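Local structure of RagB/SusD domain protein (Flavobacterium johnsoniae, 5J5U) at residues A[64-70]-A[448-452]. The protein probably binds chitin or chitin-derived oligosaccharides at the outer membrane as a SusD-like lipoprotein of a chitin utilization locus. Residues are numbered along the deposited sequence; the frame is centred on the assembly and turned at random.
Sequences KVDEYAT and LYYPN
Tyr449 lays its ring across the first turn of helix 66-90, with Ala69 under one face and Asp66 at the edge, and so shows how an aromatic residue can take the largest share in packing a loop on the start of a helix. The methyl CB of Ala69 makes a CH-pi contact, 3.9 Å from the centroid of the Tyr449 ring and shifted toward the rim that carries CE1 and CZ. Near the ring plane, Tyr449 OH donates to Asp66 OD1 at 2.7 Å; OD1 accepts through its anti lone pair, and the carboxylate stands almost perpendicular to the ring, the planes 87° apart. The first torsion of Tyr449 (chi1 49°) sets CG between its backbone N and carbonyl carbon, which swings the ring back over the helix while the main chain runs on past Thr70. Lys64 CD, in the aliphatic part of the lysine, approaches obliquely to within 3.7 Å of Tyr449 CE1. A leucine in place of Tyr449 has neither the hydroxyl nor the flat ring, and would probably leave the Asp66 carboxylate without its mate across the contact and Ala69 CB less closely covered.

Thr70 carries the contact further along the loop. Its methyl CG2 packs 3.7 Å from Pro451 CB and also meets the carbonyl of Tyr449, while OG1 turns back to the helix and donates to Asp66 O at 2.9 Å, a carbonyl that also accepts from Thr70 N. One residue before Tyr449, Leu448 CD1 lies 3.5 Å from Ala69 O, which is hydrogen-bonded by Tyr119 OH.

The loop leading into helix 452-457 is thus packed on the N-terminal turn of helix 66-90 within the SusD-like fold, with Leu448 reaching Tyr41 of helix 31-45 and Ile118 of helix 98-119, while the side chain of Tyr450 touches Tyr462 and Ala465 of helix 459-468.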
ATOM      1  N   LYS A  64     -10.215 -12.902 -13.760  1.00 12.72           N
ATOM      2  CA  LYS A  64     -11.075 -11.739 -13.565  1.00 16.03           C
ATOM      3  C   LYS A  64     -12.365 -12.067 -12.858  1.00 14.87           C
ATOM      4  O   LYS A  64     -13.040 -13.032 -13.205  1.00 15.17           O
ATOM      5  CB  LYS A  64     -11.431 -11.086 -14.904  1.00 16.07           C
ATOM      6  CG  LYS A  64     -10.261 -10.698 -15.730  1.00 18.91           C
ATOM      7  CD  LYS A  64     -10.605  -9.492 -16.578  1.00 22.84           C
ATOM      8  CE  LYS A  64     -11.461  -9.857 -17.766  1.00 29.00           C
ATOM      9  NZ  LYS A  64     -11.441  -8.769 -18.801  1.00 40.86           N
ATOM     10  N   VAL A  65     -12.692 -11.243 -11.872  1.00 14.83           N
ATOM     11  CA  VAL A  65     -14.022 -11.203 -11.251  1.00 14.60           C
ATOM     12  C   VAL A  65     -14.341  -9.717 -11.153  1.00 16.43           C
ATOM     13  O   VAL A  65     -13.607  -8.963 -10.472  1.00 17.29           O
ATOM     14  CB  VAL A  65     -14.068 -11.855  -9.838  1.00 18.27           C
ATOM     15  CG1 VAL A  65     -15.502 -11.898  -9.311  1.00 14.30           C
ATOM     16  CG2 VAL A  65     -13.483 -13.266  -9.859  1.00 14.18           C
ATOM     17  N   ASP A  66     -15.384  -9.291 -11.860  1.00 13.53           N
ATOM     18  CA  ASP A  66     -15.757  -7.872 -11.951  1.00 17.02           C
ATOM     19  C   ASP A  66     -15.869  -7.223 -10.588  1.00 13.67           C
ATOM     20  O   ASP A  66     -15.377  -6.133 -10.370  1.00 14.87           O
ATOM     21  CB  ASP A  66     -17.090  -7.688 -12.701  1.00 11.25           C
ATOM     22  CG  ASP A  66     -17.001  -8.070 -14.157  1.00 11.35           C
ATOM     23  OD1 ASP A  66     -15.869  -8.128 -14.688  1.00 15.84           O
ATOM     24  OD2 ASP A  66     -18.065  -8.315 -14.779  1.00 14.85           O
ATOM     25  N   GLU A  67     -16.557  -7.894  -9.687  1.00 13.78           N
ATOM     26  CA  GLU A  67     -16.764  -7.391  -8.348  1.00 14.81           C
ATOM     27  C   GLU A  67     -15.429  -7.152  -7.644  1.00 13.30           C
ATOM     28  O   GLU A  67     -15.265  -6.161  -6.907  1.00 14.39           O
ATOM     29  CB  GLU A  67     -17.616  -8.370  -7.544  1.00 22.50           C
ATOM     30  CG  GLU A  67     -17.853  -7.941  -6.135  1.00 28.64           C
ATOM     31  CD  GLU A  67     -18.382  -9.049  -5.253  1.00 34.82           C
ATOM     32  OE1 GLU A  67     -17.585  -9.944  -4.940  1.00 21.59           O
ATOM     33  OE2 GLU A  67     -19.574  -9.004  -4.846  1.00 43.07           O
ATOM     34  N   TYR A  68     -14.472  -8.052  -7.876  1.00 13.39           N
ATOM     35  CA  TYR A  68     -13.189  -7.970  -7.180  1.00 10.01           C
ATOM     36  C   TYR A  68     -12.401  -6.809  -7.724  1.00  8.73           C
ATOM     37  O   TYR A  68     -11.824  -6.046  -6.969  1.00 10.97           O
ATOM     38  CB  TYR A  68     -12.393  -9.268  -7.291  1.00  8.82           C
ATOM     39  CG  TYR A  68     -13.000 -10.470  -6.573  1.00 11.01           C
ATOM     40  CD1 TYR A  68     -14.150 -10.339  -5.798  1.00 14.21           C
ATOM     41  CD2 TYR A  68     -12.386 -11.740  -6.635  1.00 14.06           C
ATOM     42  CE1 TYR A  68     -14.706 -11.437  -5.127  1.00 17.80           C
ATOM     43  CE2 TYR A  68     -12.931 -12.855  -5.956  1.00 15.52           C
ATOM     44  CZ  TYR A  68     -14.090 -12.689  -5.208  1.00 17.99           C
ATOM     45  OH  TYR A  68     -14.663 -13.752  -4.544  1.00 29.77           O
ATOM     46  N   ALA A  69     -12.412  -6.654  -9.039  1.00 10.67           N
ATOM     47  CA  ALA A  69     -11.682  -5.577  -9.681  1.00 11.59           C
ATOM     48  C   ALA A  69     -12.316  -4.198  -9.446  1.00 15.42           C
ATOM     49  O   ALA A  69     -11.584  -3.205  -9.450  1.00 11.25           O
ATOM     50  CB  ALA A  69     -11.558  -5.843 -11.181  1.00 11.86           C
ATOM     51  N   THR A  70     -13.646  -4.121  -9.236  1.00  9.08           N
ATOM     52  CA  THR A  70     -14.272  -2.812  -9.086  1.00  9.70           C
ATOM     53  C   THR A  70     -14.654  -2.427  -7.653  1.00 14.69           C
ATOM     54  O   THR A  70     -15.185  -1.325  -7.431  1.00 12.00           O
ATOM     55  CB  THR A  70     -15.545  -2.703  -9.940  1.00 12.76           C
ATOM     56  OG1 THR A  70     -16.533  -3.626  -9.469  1.00  9.68           O
ATOM     57  CG2 THR A  70     -15.234  -2.962 -11.415  1.00 10.68           C
ATOM     58  N   LEU A 448      -6.583  -2.250 -12.605  1.00  8.10           N
ATOM     59  CA  LEU A 448      -7.907  -2.856 -12.589  1.00  8.70           C
ATOM     60  C   LEU A 448      -8.830  -1.951 -13.429  1.00 11.13           C
ATOM     61  O   LEU A 448      -8.456  -0.822 -13.795  1.00 10.40           O
ATOM     62  CB  LEU A 448      -8.424  -3.036 -11.157  1.00 10.08           C
ATOM     63  CG  LEU A 448      -7.582  -3.952 -10.248  1.00 10.53           C
ATOM     64  CD1 LEU A 448      -8.193  -4.036  -8.846  1.00  6.64           C
ATOM     65  CD2 LEU A 448      -7.419  -5.362 -10.839  1.00  8.14           C
ATOM     66  N   TYR A 449     -10.014  -2.449 -13.776  1.00 13.96           N
ATOM     67  CA  TYR A 449     -10.794  -1.798 -14.826  1.00  8.58           C
ATOM     68  C   TYR A 449     -12.063  -1.108 -14.286  1.00 10.00           C
ATOM     69  O   TYR A 449     -12.648  -1.542 -13.290  1.00  9.44           O
ATOM     70  CB  TYR A 449     -11.126  -2.825 -15.921  1.00  9.44           C
ATOM     71  CG  TYR A 449     -11.690  -4.146 -15.414  1.00 13.22           C
ATOM     72  CD1 TYR A 449     -10.856  -5.229 -15.140  1.00 14.60           C
ATOM     73  CD2 TYR A 449     -13.058  -4.315 -15.216  1.00 11.01           C
ATOM     74  CE1 TYR A 449     -11.366  -6.438 -14.682  1.00 13.20           C
ATOM     75  CE2 TYR A 449     -13.575  -5.522 -14.768  1.00 14.42           C
ATOM     76  CZ  TYR A 449     -12.714  -6.584 -14.501  1.00 13.13           C
ATOM     77  OH  TYR A 449     -13.224  -7.773 -14.030  1.00  9.22           O
ATOM     78  N   TYR A 450     -12.477  -0.033 -14.957  1.00  8.97           N
ATOM     79  CA  TYR A 450     -13.690   0.695 -14.569  1.00 12.04           C
ATOM     80  C   TYR A 450     -14.901  -0.224 -14.705  1.00 13.93           C
ATOM     81  O   TYR A 450     -14.940  -1.046 -15.621  1.00 13.34           O
ATOM     82  CB  TYR A 450     -13.926   1.921 -15.447  1.00 11.10           C
ATOM     83  CG  TYR A 450     -12.759   2.837 -15.769  1.00  8.05           C
ATOM     84  CD1 TYR A 450     -11.915   3.329 -14.792  1.00  9.94           C
ATOM     85  CD2 TYR A 450     -12.541   3.238 -17.081  1.00  9.25           C
ATOM     86  CE1 TYR A 450     -10.862   4.198 -15.129  1.00 10.36           C
ATOM     87  CE2 TYR A 450     -11.519   4.095 -17.430  1.00 10.33           C
ATOM     88  CZ  TYR A 450     -10.680   4.573 -16.466  1.00 10.76           C
ATOM     89  OH  TYR A 450      -9.666   5.418 -16.852  1.00  9.56           O
ATOM     90  N   PRO A 451     -15.893  -0.093 -13.795  1.00 15.47           N
ATOM     91  CA  PRO A 451     -17.104  -0.913 -13.946  1.00 12.14           C
ATOM     92  C   PRO A 451     -17.927  -0.493 -15.157  1.00 11.71           C
ATOM     93  O   PRO A 451     -17.979   0.698 -15.509  1.00 11.07           O
ATOM     94  CB  PRO A 451     -17.877  -0.669 -12.630  1.00 14.24           C
ATOM     95  CG  PRO A 451     -17.387   0.653 -12.153  1.00 12.52           C
ATOM     96  CD  PRO A 451     -15.948   0.768 -12.599  1.00 10.57           C
ATOM     97  N   ASN A 452     -18.542  -1.488 -15.782  1.00 11.50           N
ATOM     98  CA  ASN A 452     -19.403  -1.312 -16.931  1.00 16.56           C
ATOM     99  C   ASN A 452     -20.602  -0.361 -16.669  1.00 15.87           C
ATOM    100  O   ASN A 452     -21.155   0.241 -17.595  1.00 18.08           O
ATOM    101  CB  ASN A 452     -19.891  -2.686 -17.408  1.00 14.77           C
ATOM    102  CG  ASN A 452     -20.569  -2.610 -18.752  1.00 16.43           C
ATOM    103  OD1 ASN A 452     -20.032  -2.018 -19.679  1.00 16.79           O
ATOM    104  ND2 ASN A 452     -21.772  -3.168 -18.855  1.00 16.21           N
TER